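Local coordinates for extracellular solute-binding protein, family 7 (Colwellia psychrerythraea, PDB 4PET) that binds pyruvate together with a calcium ion and probably delivers such a solute to a TRAP-type membrane transporter from the periplasm, at residues A[28-32]-A[249-254]; A[31-37]-A[87-93]; A[103-107]-A[318-322]; A[116-121]-A[237-241]; A[181-186]-A[310-314]. All coordinates share one frame; numbering follows the deposited sequence.

Contact 1: A[28-32]-A[249-254]; sequences KYRWK and AYNSLP
Leu253 reaches between the side chains of Tyr29 and Trp31 and gives one methyl to each ring. Its CD2 lies over a face of the Tyr29 ring in a CH-pi contact, 3.9 Å from the ring centroid and 17° off the ring normal, while CD1 packs 3.6 Å from CH2 of Trp31. The far end of the indole continues this tight part: CZ2 of Trp31 is 3.8 Å from CB of Ala249, and the carbonyl O of Ala249 sits at the ring edge. The contact thus joins strand 29-35, in the five-stranded mixed sheet of this periplasmic solute-binding fold, to the short helix 247-252 and the turn that leads into helix 255-290, whose Leu257 and Leu261 touch the same two rings. Tyr29 CG is anti to the carbonyl carbon (chi1 -58°), which points the phenol at the turn, where CE1 comes within 3.5 Å of CD of Pro254. An alanine in place of Tyr29 is likely to strip Leu253 CD2 and Pro254 CD of their aromatic cover and open a gap beside the turn. Toward Ser252 the packing gives way to water. A water accepts from Trp31 NE1 at 3.0 Å and donates to Ser252 OG, whose hydroxyl in turn donates to a lone pair of Ala249 O, 2.6 Å away in the carbonyl plane.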
# COMPACT_ATOMS: atom_id res chain seq x y z
N LYS A 28 31.72 14.24 -5.89
CA LYS A 28 30.57 14.16 -4.98
C LYS A 28 29.58 15.26 -5.34
O LYS A 28 29.96 16.31 -5.82
CB LYS A 28 31.01 14.31 -3.52
CG LYS A 28 32.06 13.27 -3.13
CD LYS A 28 32.47 13.39 -1.66
CE LYS A 28 33.39 12.26 -1.24
NZ LYS A 28 34.60 12.18 -2.10
N TYR A 29 28.30 14.97 -5.14
CA TYR A 29 27.21 15.89 -5.42
C TYR A 29 26.56 16.33 -4.10
O TYR A 29 26.32 15.52 -3.21
CB TYR A 29 26.18 15.20 -6.33
CG TYR A 29 26.82 14.75 -7.64
CD1 TYR A 29 27.53 13.57 -7.72
CD2 TYR A 29 26.75 15.55 -8.78
CE1 TYR A 29 28.15 13.18 -8.91
CE2 TYR A 29 27.34 15.16 -9.97
CZ TYR A 29 28.04 13.98 -10.03
OH TYR A 29 28.63 13.63 -11.20
N ARG A 30 26.31 17.63 -3.99
CA ARG A 30 25.66 18.22 -2.84
C ARG A 30 24.44 18.98 -3.35
O ARG A 30 24.56 20.01 -4.01
CB ARG A 30 26.64 19.14 -2.12
CG ARG A 30 27.78 18.35 -1.52
CD ARG A 30 28.89 19.25 -1.14
NE ARG A 30 29.45 19.88 -2.32
CZ ARG A 30 30.49 19.42 -3.00
NH1 ARG A 30 31.12 18.31 -2.63
NH2 ARG A 30 30.91 20.10 -4.05
N TRP A 31 23.27 18.42 -3.08
CA TRP A 31 22.01 18.94 -3.56
C TRP A 31 21.22 19.57 -2.41
O TRP A 31 21.52 19.33 -1.25
CB TRP A 31 21.18 17.79 -4.10
CG TRP A 31 21.52 17.43 -5.53
CD1 TRP A 31 22.64 17.79 -6.23
CD2 TRP A 31 20.71 16.67 -6.42
NE1 TRP A 31 22.58 17.27 -7.52
CE2 TRP A 31 21.40 16.59 -7.65
CE3 TRP A 31 19.48 16.04 -6.30
CZ2 TRP A 31 20.87 15.93 -8.74
CZ3 TRP A 31 18.96 15.38 -7.40
CH2 TRP A 31 19.66 15.33 -8.59
N LYS A 32 20.20 20.34 -2.75
CA LYS A 32 19.21 20.81 -1.79
C LYS A 32 17.79 20.53 -2.23
O LYS A 32 17.45 20.53 -3.43
CB LYS A 32 19.38 22.30 -1.45
CG LYS A 32 19.74 23.19 -2.57
CD LYS A 32 20.43 24.44 -2.01
CE LYS A 32 20.23 25.65 -2.91
NZ LYS A 32 20.40 26.93 -2.16
N ALA A 249 19.52 18.71 -13.38
CA ALA A 249 20.30 18.26 -12.24
C ALA A 249 20.36 16.74 -12.25
O ALA A 249 21.42 16.17 -12.07
CB ALA A 249 19.69 18.76 -10.91
N TYR A 250 19.24 16.08 -12.47
CA TYR A 250 19.24 14.63 -12.52
C TYR A 250 20.22 14.13 -13.62
O TYR A 250 21.01 13.23 -13.37
CB TYR A 250 17.82 14.14 -12.76
CG TYR A 250 17.65 12.64 -12.94
CD1 TYR A 250 17.39 11.80 -11.86
CD2 TYR A 250 17.71 12.07 -14.21
CE1 TYR A 250 17.21 10.42 -12.05
CE2 TYR A 250 17.53 10.69 -14.40
CZ TYR A 250 17.28 9.88 -13.31
OH TYR A 250 17.09 8.53 -13.50
N ASN A 251 20.18 14.74 -14.80
CA ASN A 251 21.05 14.32 -15.89
C ASN A 251 22.52 14.45 -15.53
O ASN A 251 23.35 13.74 -16.07
CB ASN A 251 20.82 15.19 -17.12
CG ASN A 251 19.44 15.07 -17.71
OD1 ASN A 251 18.73 14.07 -17.54
ND2 ASN A 251 19.06 16.10 -18.45
N SER A 252 22.86 15.35 -14.63
CA SER A 252 24.26 15.57 -14.29
C SER A 252 24.80 14.43 -13.42
O SER A 252 26.01 14.29 -13.25
CB SER A 252 24.46 16.92 -13.60
OG SER A 252 23.96 16.90 -12.26
N LEU A 253 23.90 13.64 -12.82
CA LEU A 253 24.31 12.53 -11.97
C LEU A 253 24.83 11.35 -12.77
O LEU A 253 24.32 11.08 -13.85
CB LEU A 253 23.12 12.03 -11.17
CG LEU A 253 22.59 12.94 -10.08
CD1 LEU A 253 21.39 12.28 -9.41
CD2 LEU A 253 23.71 13.19 -9.10
N PRO A 254 25.81 10.60 -12.23
CA PRO A 254 26.11 9.31 -12.84
C PRO A 254 24.90 8.38 -12.73
O PRO A 254 24.05 8.61 -11.86
CB PRO A 254 27.32 8.78 -12.05
CG PRO A 254 27.42 9.63 -10.85
CD PRO A 254 26.69 10.91 -11.09
O HOH W 1 28.10 15.42 -13.78
O HOH W 2 24.24 18.17 -9.84

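Contact 2: A[31-37]-A[87-93]; sequences WKLAETW and QYQMGHS
Strands 31-35 and 90-93 run parallel, inclined by 21°, with Ala34 N donating to Met90 O, His92 N to Ala34 O and Thr36 N to His92 O. Before the regular pairing begins, the Gln89 side chain stands in for a backbone acceptor: its OE1 takes the N-H of Lys32 in a nearly straight bond of 2.9 Å. Bending at chi2 (89°) lays the Gln89 amide almost flat against Trp31, the planes 6° apart, with CG 3.6 Å above the centre of the five-membered ring. The selenium of selenomethionine Met90 meets that indole at its edge. Tyr88 lies between two side chains: Ala34 CB sits over the centre of one face, and the Lys32 chain crosses the other, its NZ 5.0 Å from the ring centroid in a cation-pi contact. At the C-terminal end, Trp37 NE1 donates to His92 ND1 at 3.0 Å, nearly in both ring planes; since His92 NE2 is bonded to Gly147 O, both ring nitrogens are engaged. Thr36 OG1 and Ser93 OG share a hydrogen bond of 2.6 Å. Side by side in the mixed sheet, the two strands end next to the ligand cleft of this solute-binding protein, where Trp37 lies about 5 Å from the bound pyruvate at their nearest atoms.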
# COMPACT_ATOMS: atom_id res chain seq x y z
N TRP A 31 23.27 18.42 -3.08
CA TRP A 31 22.01 18.94 -3.56
C TRP A 31 21.22 19.57 -2.41
O TRP A 31 21.52 19.33 -1.25
CB TRP A 31 21.18 17.79 -4.10
CG TRP A 31 21.52 17.43 -5.53
CD1 TRP A 31 22.64 17.79 -6.23
CD2 TRP A 31 20.71 16.67 -6.42
NE1 TRP A 31 22.58 17.27 -7.52
CE2 TRP A 31 21.40 16.59 -7.65
CE3 TRP A 31 19.48 16.04 -6.30
CZ2 TRP A 31 20.87 15.93 -8.74
CZ3 TRP A 31 18.96 15.38 -7.40
CH2 TRP A 31 19.66 15.33 -8.59
N LYS A 32 20.20 20.34 -2.75
CA LYS A 32 19.21 20.81 -1.79
C LYS A 32 17.79 20.53 -2.23
O LYS A 32 17.45 20.53 -3.43
CB LYS A 32 19.38 22.30 -1.45
CG LYS A 32 19.74 23.19 -2.57
CD LYS A 32 20.43 24.44 -2.01
CE LYS A 32 20.23 25.65 -2.91
NZ LYS A 32 20.40 26.93 -2.16
N LEU A 33 16.95 20.25 -1.24
CA LEU A 33 15.55 19.93 -1.48
C LEU A 33 14.73 21.01 -0.78
O LEU A 33 14.98 21.33 0.38
CB LEU A 33 15.20 18.52 -1.00
CG LEU A 33 13.71 18.13 -1.12
CD1 LEU A 33 13.60 16.61 -1.18
CD2 LEU A 33 12.82 18.66 0.02
N ALA A 34 13.78 21.63 -1.51
CA ALA A 34 12.82 22.54 -0.88
C ALA A 34 11.51 21.83 -0.63
O ALA A 34 10.90 21.31 -1.56
CB ALA A 34 12.57 23.76 -1.75
N GLU A 35 11.03 21.86 0.60
CA GLU A 35 9.74 21.23 0.91
C GLU A 35 8.71 22.28 1.35
O GLU A 35 9.07 23.27 1.96
CB GLU A 35 9.91 20.12 1.95
CG GLU A 35 10.45 20.52 3.35
CD GLU A 35 10.58 19.31 4.28
OE1 GLU A 35 10.30 18.18 3.81
OE2 GLU A 35 10.96 19.49 5.47
N THR A 36 7.44 22.05 1.03
CA THR A 36 6.36 22.93 1.40
C THR A 36 6.21 23.05 2.91
O THR A 36 5.86 24.13 3.41
CB THR A 36 5.04 22.43 0.82
OG1 THR A 36 5.06 22.58 -0.61
CG2 THR A 36 3.81 23.21 1.43
N TRP A 37 6.51 21.98 3.64
CA TRP A 37 6.12 21.91 5.05
C TRP A 37 7.06 22.70 5.91
O TRP A 37 8.19 22.93 5.51
CB TRP A 37 6.09 20.43 5.50
CG TRP A 37 5.98 19.53 4.33
CD1 TRP A 37 6.93 18.70 3.86
CD2 TRP A 37 4.86 19.42 3.44
NE1 TRP A 37 6.48 18.06 2.74
CE2 TRP A 37 5.22 18.49 2.45
CE3 TRP A 37 3.61 20.03 3.37
CZ2 TRP A 37 4.36 18.14 1.41
CZ3 TRP A 37 2.77 19.68 2.33
CH2 TRP A 37 3.14 18.74 1.37
N GLN A 87 17.12 26.43 -8.98
CA GLN A 87 17.63 26.99 -7.73
C GLN A 87 17.67 25.89 -6.65
O GLN A 87 18.58 25.85 -5.82
CB GLN A 87 16.75 28.12 -7.27
CG GLN A 87 17.01 28.52 -5.86
CD GLN A 87 16.28 29.79 -5.51
OE1 GLN A 87 15.53 30.36 -6.34
NE2 GLN A 87 16.48 30.26 -4.28
N TYR A 88 16.66 25.03 -6.64
CA TYR A 88 16.73 23.78 -5.89
C TYR A 88 16.72 22.61 -6.86
O TYR A 88 15.94 22.61 -7.83
CB TYR A 88 15.54 23.62 -4.93
CG TYR A 88 15.67 24.42 -3.65
CD1 TYR A 88 15.33 25.77 -3.62
CD2 TYR A 88 16.12 23.83 -2.48
CE1 TYR A 88 15.46 26.51 -2.46
CE2 TYR A 88 16.25 24.55 -1.31
CZ TYR A 88 15.91 25.90 -1.32
OH TYR A 88 16.04 26.64 -0.17
N GLN A 89 17.51 21.59 -6.57
CA GLN A 89 17.53 20.40 -7.43
C GLN A 89 16.28 19.56 -7.22
O GLN A 89 15.87 18.84 -8.11
CB GLN A 89 18.79 19.57 -7.17
CG GLN A 89 20.09 20.23 -7.64
CD GLN A 89 20.75 21.12 -6.59
OE1 GLN A 89 20.29 21.25 -5.45
NE2 GLN A 89 21.86 21.73 -6.98
N MSE A 90 15.69 19.64 -6.03
CA MSE A 90 14.53 18.82 -5.70
C MSE A 90 13.50 19.56 -4.87
O MSE A 90 13.81 20.55 -4.20
CB MSE A 90 14.94 17.58 -4.88
CG MSE A 90 15.81 16.62 -5.61
SE MSE A 90 16.25 15.13 -4.39
CE MSE A 90 14.49 14.35 -4.48
N GLY A 91 12.28 19.04 -4.90
CA GLY A 91 11.24 19.57 -4.04
C GLY A 91 10.41 18.42 -3.50
O GLY A 91 10.50 17.29 -3.99
N HIS A 92 9.60 18.72 -2.49
CA HIS A 92 8.60 17.82 -1.95
C HIS A 92 7.35 18.64 -1.61
O HIS A 92 7.40 19.67 -0.88
CB HIS A 92 9.18 17.01 -0.78
CG HIS A 92 8.29 15.89 -0.33
ND1 HIS A 92 7.52 15.97 0.81
CD2 HIS A 92 8.02 14.68 -0.87
CE1 HIS A 92 6.85 14.86 0.98
NE2 HIS A 92 7.12 14.05 -0.04
N SER A 93 6.24 18.23 -2.21
CA SER A 93 5.03 19.05 -2.19
C SER A 93 3.84 18.20 -2.63
O SER A 93 3.81 17.01 -2.39
CB SER A 93 5.23 20.26 -3.09
OG SER A 93 4.38 21.33 -2.76

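Contact 3: A[103-107]-A[318-322]; sequences FNTMF and FAAKD
Asp322 OD2 is met by Asn104 ND2 at 3.1 Å and by the Thr325 hydroxyl, which also lies within bonding reach of Asn104 OD1; its single proton can serve only one of the two at a time. Asp322 OD2 lies in the Asn104 amide plane, but the nitrogen meets it from above the carboxylate plane, 40° out of it. The carboxylate is swung over to Asn104 by a chi1 of -176°. Asp322 CB rests 4.0 Å from CE1 of Phe103, at the edge of that ring. The same phenylalanine forms a T-shaped pair with Phe318: the edge of Phe318 is directed at the Phe103 face, with planes at 89° and centroids 5.7 Å apart. Phe318 CE2 also touches the Phe103 CB at 3.8 Å and the terminal methyl of selenomethionine Met106 at 3.7 Å, so one corner of the ring is held by two residues of the turn. On the outer side Lys321 passes its CE over a face of Phe103. The turn 103-107, on the connection between strand 90-93 and helix 117-126, is thereby set against the end of helix 301-321 and the start of helix 323-353; Asp322 occupies the N-cap of the latter, and Phe107 packs on its Leu329 and Leu332.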
# COMPACT_ATOMS: atom_id res chain seq x y z
N PHE A 103 -3.89 23.06 -14.93
CA PHE A 103 -4.92 22.30 -14.21
C PHE A 103 -4.68 20.80 -14.24
O PHE A 103 -5.19 20.07 -13.38
CB PHE A 103 -6.35 22.61 -14.69
CG PHE A 103 -6.48 22.78 -16.17
CD1 PHE A 103 -6.30 21.71 -17.03
CD2 PHE A 103 -6.82 24.03 -16.70
CE1 PHE A 103 -6.44 21.88 -18.41
CE2 PHE A 103 -6.97 24.21 -18.07
CZ PHE A 103 -6.77 23.14 -18.92
N ASN A 104 -3.89 20.32 -15.20
CA ASN A 104 -3.65 18.86 -15.28
C ASN A 104 -2.79 18.33 -14.13
O ASN A 104 -2.81 17.12 -13.84
CB ASN A 104 -3.10 18.47 -16.65
CG ASN A 104 -4.16 18.57 -17.73
OD1 ASN A 104 -5.32 18.23 -17.48
ND2 ASN A 104 -3.79 19.07 -18.91
N THR A 105 -2.09 19.22 -13.44
CA THR A 105 -1.35 18.82 -12.25
C THR A 105 -2.24 18.33 -11.10
O THR A 105 -1.75 17.64 -10.21
CB THR A 105 -0.44 19.94 -11.72
OG1 THR A 105 -1.23 21.09 -11.36
CG2 THR A 105 0.61 20.30 -12.77
N MSE A 106 -3.52 18.69 -11.09
CA MSE A 106 -4.43 18.28 -10.01
C MSE A 106 -4.63 16.76 -9.88
O MSE A 106 -4.74 16.23 -8.78
CB MSE A 106 -5.81 18.90 -10.21
CG MSE A 106 -5.87 20.40 -9.96
SE MSE A 106 -7.73 21.01 -9.96
CE MSE A 106 -8.15 20.81 -11.86
N PHE A 107 -4.67 16.08 -11.02
CA PHE A 107 -5.17 14.71 -11.06
C PHE A 107 -4.14 13.65 -10.62
O PHE A 107 -4.52 12.52 -10.39
CB PHE A 107 -5.77 14.41 -12.44
CG PHE A 107 -6.71 15.50 -12.91
CD1 PHE A 107 -7.89 15.74 -12.23
CD2 PHE A 107 -6.37 16.32 -13.97
CE1 PHE A 107 -8.73 16.75 -12.62
CE2 PHE A 107 -7.21 17.35 -14.36
CZ PHE A 107 -8.38 17.56 -13.70
N PHE A 318 -14.04 19.85 -17.74
CA PHE A 318 -12.58 19.87 -17.84
C PHE A 318 -12.11 18.98 -18.99
O PHE A 318 -11.26 19.38 -19.78
CB PHE A 318 -11.88 19.47 -16.51
CG PHE A 318 -11.65 20.64 -15.56
CD1 PHE A 318 -12.69 21.20 -14.84
CD2 PHE A 318 -10.39 21.18 -15.41
CE1 PHE A 318 -12.48 22.28 -13.99
CE2 PHE A 318 -10.17 22.28 -14.55
CZ PHE A 318 -11.21 22.82 -13.86
N ALA A 319 -12.69 17.79 -19.09
CA ALA A 319 -12.29 16.87 -20.15
C ALA A 319 -12.45 17.49 -21.56
O ALA A 319 -11.62 17.27 -22.43
CB ALA A 319 -13.09 15.59 -20.04
N ALA A 320 -13.48 18.29 -21.76
CA ALA A 320 -13.79 18.82 -23.09
C ALA A 320 -12.89 19.97 -23.53
O ALA A 320 -12.74 20.22 -24.72
CB ALA A 320 -15.23 19.27 -23.16
N LYS A 321 -12.28 20.67 -22.57
CA LYS A 321 -11.52 21.84 -22.95
C LYS A 321 -10.04 21.54 -23.23
O LYS A 321 -9.31 22.42 -23.66
CB LYS A 321 -11.65 22.95 -21.90
CG LYS A 321 -11.37 22.56 -20.48
CD LYS A 321 -11.65 23.74 -19.58
CE LYS A 321 -11.12 23.54 -18.18
NZ LYS A 321 -11.83 24.46 -17.23
N ASP A 322 -9.60 20.31 -23.03
CA ASP A 322 -8.20 19.99 -23.27
C ASP A 322 -8.02 18.50 -23.49
O ASP A 322 -8.45 17.70 -22.66
CB ASP A 322 -7.34 20.49 -22.10
CG ASP A 322 -5.86 20.29 -22.33
OD1 ASP A 322 -5.28 21.00 -23.17
OD2 ASP A 322 -5.26 19.42 -21.67

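Contact 4: A[116-121]-A[237-241]; sequences IASEQH and PGTEL
Gly238, Glu240 and Gln120 carry most of this buried contact, in which the N-terminal turn of helix 117-126 meets the segment entering strand 240-246 of the mixed sheet in the solute-binding fold. Gly238 passes close to the helix start, its CA 4.1 Å from Ala117 N. It can come this near because it lacks a side chain; the direction a CB would take leads at the Ile116 carbonyl carbon and Ala117 N. A chi1 of -170° carries the Gln120 chain away from its own backbone N and across to the strand, where NE2 donates to Thr109 O and OE1 comes 3.5 Å from Glu240 CB. The approach of that OE1 to Gly238 O, another acceptor, is too close to be sound, and the placing of the amide oxygen is doubtful. Glu240 bends at chi2 and turns its carboxylate to His121, whose NE2 donates to OE1 at 2.9 Å from the syn side, in the plane of the imidazole. Gly148 N binds the other oxygen and Asn149 ND2 shares OE1, so this buried carboxylate is held by three donors. Thr239 and Leu241, which alternate with these residues along the segment, touch the bound pyruvate, while on the helix side Ile116 packs against Asp347 of the second subunit. At the helix N-terminus a water accepts from Ala117 N at 2.9 Å and donates to Pro237 O at 2.6 Å.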
# COMPACT_ATOMS: atom_id res chain seq x y z
N ILE A 116 -8.66 4.75 -3.89
CA ILE A 116 -7.95 4.68 -2.61
C ILE A 116 -6.49 4.45 -2.88
O ILE A 116 -6.10 4.25 -4.05
CB ILE A 116 -8.52 3.60 -1.69
CG1 ILE A 116 -8.40 2.21 -2.30
CG2 ILE A 116 -9.97 3.92 -1.43
CD1 ILE A 116 -8.91 1.10 -1.35
N ALA A 117 -5.68 4.45 -1.83
CA ALA A 117 -4.23 4.46 -2.01
C ALA A 117 -3.71 3.22 -2.73
O ALA A 117 -2.87 3.32 -3.63
CB ALA A 117 -3.52 4.64 -0.67
N SER A 118 -4.18 2.04 -2.33
CA SER A 118 -3.63 0.82 -2.89
C SER A 118 -3.96 0.76 -4.38
O SER A 118 -3.18 0.27 -5.19
CB SER A 118 -4.19 -0.39 -2.17
OG SER A 118 -5.60 -0.44 -2.38
N GLU A 119 -5.13 1.26 -4.74
CA GLU A 119 -5.54 1.34 -6.15
C GLU A 119 -4.68 2.33 -6.93
O GLU A 119 -4.26 2.06 -8.06
CB GLU A 119 -7.01 1.76 -6.24
CG GLU A 119 -7.95 0.77 -5.57
CD GLU A 119 -9.39 1.20 -5.58
OE1 GLU A 119 -10.27 0.32 -5.55
OE2 GLU A 119 -9.65 2.42 -5.59
N GLN A 120 -4.45 3.49 -6.35
CA GLN A 120 -3.72 4.54 -7.03
C GLN A 120 -2.27 4.12 -7.27
O GLN A 120 -1.69 4.44 -8.31
CB GLN A 120 -3.81 5.84 -6.27
CG GLN A 120 -3.28 7.03 -7.05
CD GLN A 120 -3.11 8.22 -6.14
OE1 GLN A 120 -2.55 8.09 -5.04
NE2 GLN A 120 -3.62 9.35 -6.55
N HIS A 121 -1.70 3.31 -6.38
CA HIS A 121 -0.36 2.83 -6.61
C HIS A 121 -0.29 1.88 -7.83
O HIS A 121 0.63 1.96 -8.62
CB HIS A 121 0.18 2.16 -5.35
CG HIS A 121 0.43 3.14 -4.25
ND1 HIS A 121 0.51 2.76 -2.92
CD2 HIS A 121 0.64 4.47 -4.27
CE1 HIS A 121 0.76 3.82 -2.18
NE2 HIS A 121 0.84 4.88 -2.98
N PRO A 237 -9.54 10.60 -1.45
CA PRO A 237 -9.51 9.18 -1.03
C PRO A 237 -8.13 8.55 -0.93
O PRO A 237 -7.99 7.53 -0.26
CB PRO A 237 -10.28 8.46 -2.13
CG PRO A 237 -10.13 9.38 -3.36
CD PRO A 237 -10.19 10.78 -2.75
N GLY A 238 -7.15 9.16 -1.60
CA GLY A 238 -5.84 8.56 -1.77
C GLY A 238 -4.79 9.59 -2.17
O GLY A 238 -4.15 9.48 -3.21
N THR A 239 -4.60 10.56 -1.30
CA THR A 239 -3.71 11.67 -1.54
C THR A 239 -2.25 11.26 -1.57
O THR A 239 -1.68 10.86 -0.57
CB THR A 239 -3.94 12.77 -0.50
OG1 THR A 239 -5.30 13.19 -0.58
CG2 THR A 239 -2.99 13.97 -0.73
N GLU A 240 -1.67 11.36 -2.76
CA GLU A 240 -0.25 11.08 -2.94
C GLU A 240 0.49 12.39 -3.03
O GLU A 240 0.13 13.26 -3.83
CB GLU A 240 -0.01 10.28 -4.22
CG GLU A 240 1.41 9.86 -4.43
CD GLU A 240 1.81 8.67 -3.56
OE1 GLU A 240 0.99 7.73 -3.39
OE2 GLU A 240 2.95 8.67 -3.10
N LEU A 241 1.54 12.55 -2.23
CA LEU A 241 2.35 13.76 -2.39
C LEU A 241 3.30 13.59 -3.58
O LEU A 241 3.23 12.61 -4.33
CB LEU A 241 3.11 14.09 -1.10
CG LEU A 241 2.20 14.20 0.14
CD1 LEU A 241 3.02 14.40 1.40
CD2 LEU A 241 1.19 15.33 0.00
O HOH W 3 -6.75 5.38 0.66

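Contact 5: A[181-186]-A[310-314]; sequences EVLAKL and ANDEL
Lys185 lies across Ala310 and Leu314 to reach Glu313, combining apolar packing with a salt bridge. Its CD touches the Ala310 CB at 3.6 Å and its CE the Leu314 CG at 3.5 Å, while NZ meets Glu313 OE1 at 3.0 Å, nearly in line with the C-O bond of that oxygen. The lysine chain first runs out extended from its helix (chi1 179°), and bends at chi3 and chi4 then turn the amino group to the carboxylate. A leucine in place of Glu313 would probably leave the Lys185 ammonium without its mate across the contact and its outer methylenes freer to turn. Deeper in the interface, Val182 sets CG1 3.9 Å from Ala310 CB and brings CG2 to 3.5 Å from Asn311 OD1, a buried oxygen for which the model holds no hydrogen-bond partner. Leu314 CD1 fits against the Glu181 backbone, 3.3 Å from its carbonyl O. Glu181 itself turns its carboxylate to a salt bridge with Lys99. Beyond this shell, Ile307, one turn before Ala310, packs on Val182 and Leu186, and Phe178 covers Asn311 and Leu314 from the start of the other helix. The two short helical segments cross at 108°, their axes 9.2 Å apart, so that the C-terminal end of helix 177-185 rests across the middle of the long helix 301-321.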
# COMPACT_ATOMS: atom_id res chain seq x y z
N GLU A 181 -12.52 23.17 -6.62
CA GLU A 181 -13.28 23.56 -7.79
C GLU A 181 -14.74 23.10 -7.68
O GLU A 181 -15.66 23.79 -8.12
CB GLU A 181 -12.65 22.98 -9.07
CG GLU A 181 -11.18 23.28 -9.22
CD GLU A 181 -10.93 24.75 -9.44
OE1 GLU A 181 -11.39 25.26 -10.48
OE2 GLU A 181 -10.29 25.37 -8.56
N VAL A 182 -14.92 21.89 -7.18
CA VAL A 182 -16.25 21.35 -6.99
C VAL A 182 -17.08 22.20 -6.01
O VAL A 182 -18.21 22.60 -6.33
CB VAL A 182 -16.19 19.87 -6.53
CG1 VAL A 182 -17.59 19.35 -6.25
CG2 VAL A 182 -15.53 19.01 -7.61
N LEU A 183 -16.53 22.49 -4.83
CA LEU A 183 -17.28 23.29 -3.85
C LEU A 183 -17.54 24.71 -4.36
O LEU A 183 -18.58 25.29 -4.06
CB LEU A 183 -16.58 23.29 -2.49
CG LEU A 183 -16.48 21.91 -1.81
CD1 LEU A 183 -15.90 22.01 -0.41
CD2 LEU A 183 -17.86 21.21 -1.75
N ALA A 184 -16.60 25.26 -5.14
CA ALA A 184 -16.81 26.58 -5.75
C ALA A 184 -18.03 26.56 -6.68
O ALA A 184 -18.81 27.52 -6.75
CB ALA A 184 -15.59 27.01 -6.52
N LYS A 185 -18.22 25.43 -7.37
CA LYS A 185 -19.34 25.33 -8.30
C LYS A 185 -20.63 25.40 -7.51
O LYS A 185 -21.66 25.86 -8.02
CB LYS A 185 -19.26 24.02 -9.12
CG LYS A 185 -20.42 23.83 -10.11
CD LYS A 185 -20.35 22.45 -10.79
CE LYS A 185 -20.02 22.53 -12.26
NZ LYS A 185 -21.08 23.26 -13.00
N LEU A 186 -20.57 24.98 -6.25
CA LEU A 186 -21.72 25.03 -5.35
C LEU A 186 -21.76 26.32 -4.50
O LEU A 186 -22.55 26.43 -3.59
CB LEU A 186 -21.75 23.79 -4.45
CG LEU A 186 -21.99 22.48 -5.19
CD1 LEU A 186 -21.80 21.29 -4.27
CD2 LEU A 186 -23.38 22.48 -5.81
N ALA A 310 -21.90 17.82 -8.99
CA ALA A 310 -21.06 18.96 -9.38
C ALA A 310 -19.73 18.42 -9.82
O ALA A 310 -19.17 18.83 -10.82
CB ALA A 310 -20.88 19.92 -8.22
N ASN A 311 -19.22 17.45 -9.08
CA ASN A 311 -18.01 16.77 -9.50
C ASN A 311 -18.14 16.16 -10.93
O ASN A 311 -17.30 16.42 -11.77
CB ASN A 311 -17.64 15.71 -8.47
CG ASN A 311 -16.30 15.05 -8.75
OD1 ASN A 311 -15.24 15.67 -8.61
ND2 ASN A 311 -16.35 13.76 -9.10
N ASP A 312 -19.17 15.36 -11.18
CA ASP A 312 -19.43 14.79 -12.52
C ASP A 312 -19.54 15.90 -13.59
O ASP A 312 -19.00 15.79 -14.69
CB ASP A 312 -20.77 13.99 -12.56
CG ASP A 312 -20.72 12.63 -11.83
OD1 ASP A 312 -19.63 12.11 -11.50
OD2 ASP A 312 -21.82 12.06 -11.61
N GLU A 313 -20.27 16.96 -13.28
CA GLU A 313 -20.46 18.04 -14.22
C GLU A 313 -19.12 18.68 -14.57
O GLU A 313 -18.85 18.99 -15.74
CB GLU A 313 -21.36 19.11 -13.63
CG GLU A 313 -22.84 18.80 -13.61
CD GLU A 313 -23.62 19.92 -12.92
OE1 GLU A 313 -23.05 21.03 -12.81
OE2 GLU A 313 -24.78 19.70 -12.49
N LEU A 314 -18.28 18.87 -13.56
CA LEU A 314 -17.01 19.56 -13.76
C LEU A 314 -15.97 18.68 -14.44
O LEU A 314 -15.14 19.19 -15.19
CB LEU A 314 -16.43 20.03 -12.43
CG LEU A 314 -16.64 21.49 -12.05
CD1 LEU A 314 -15.82 21.82 -10.81
CD2 LEU A 314 -16.28 22.43 -13.21

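In the fold
Contacts 2 and 4 are buried and both reach the five-stranded sheet, where Leu241 packs on His92, Trp37 and Ser93; they lie next to the pyruvate site, contact 2 resting on parallel strand pairing plus a Trp-His bond, contact 4 on a histidine-carboxylate bond. Contact 1 shares Trp31 and strand 29-35 with contact 2 but sits at the far end of the strand, partly buried, with ring and methyl packing and a water between Trp31 and Ser252. The partly buried contacts 3 and 5 both use helix 301-321 and touch through Glu181, which meets Phe318 and Met106. Each combines apolar packing with one direct polar link: an amide-carboxylate bond in contact 3, a salt bridge in contact 5. Contacts 1 and 5 lie on opposite sides of the chain's centre.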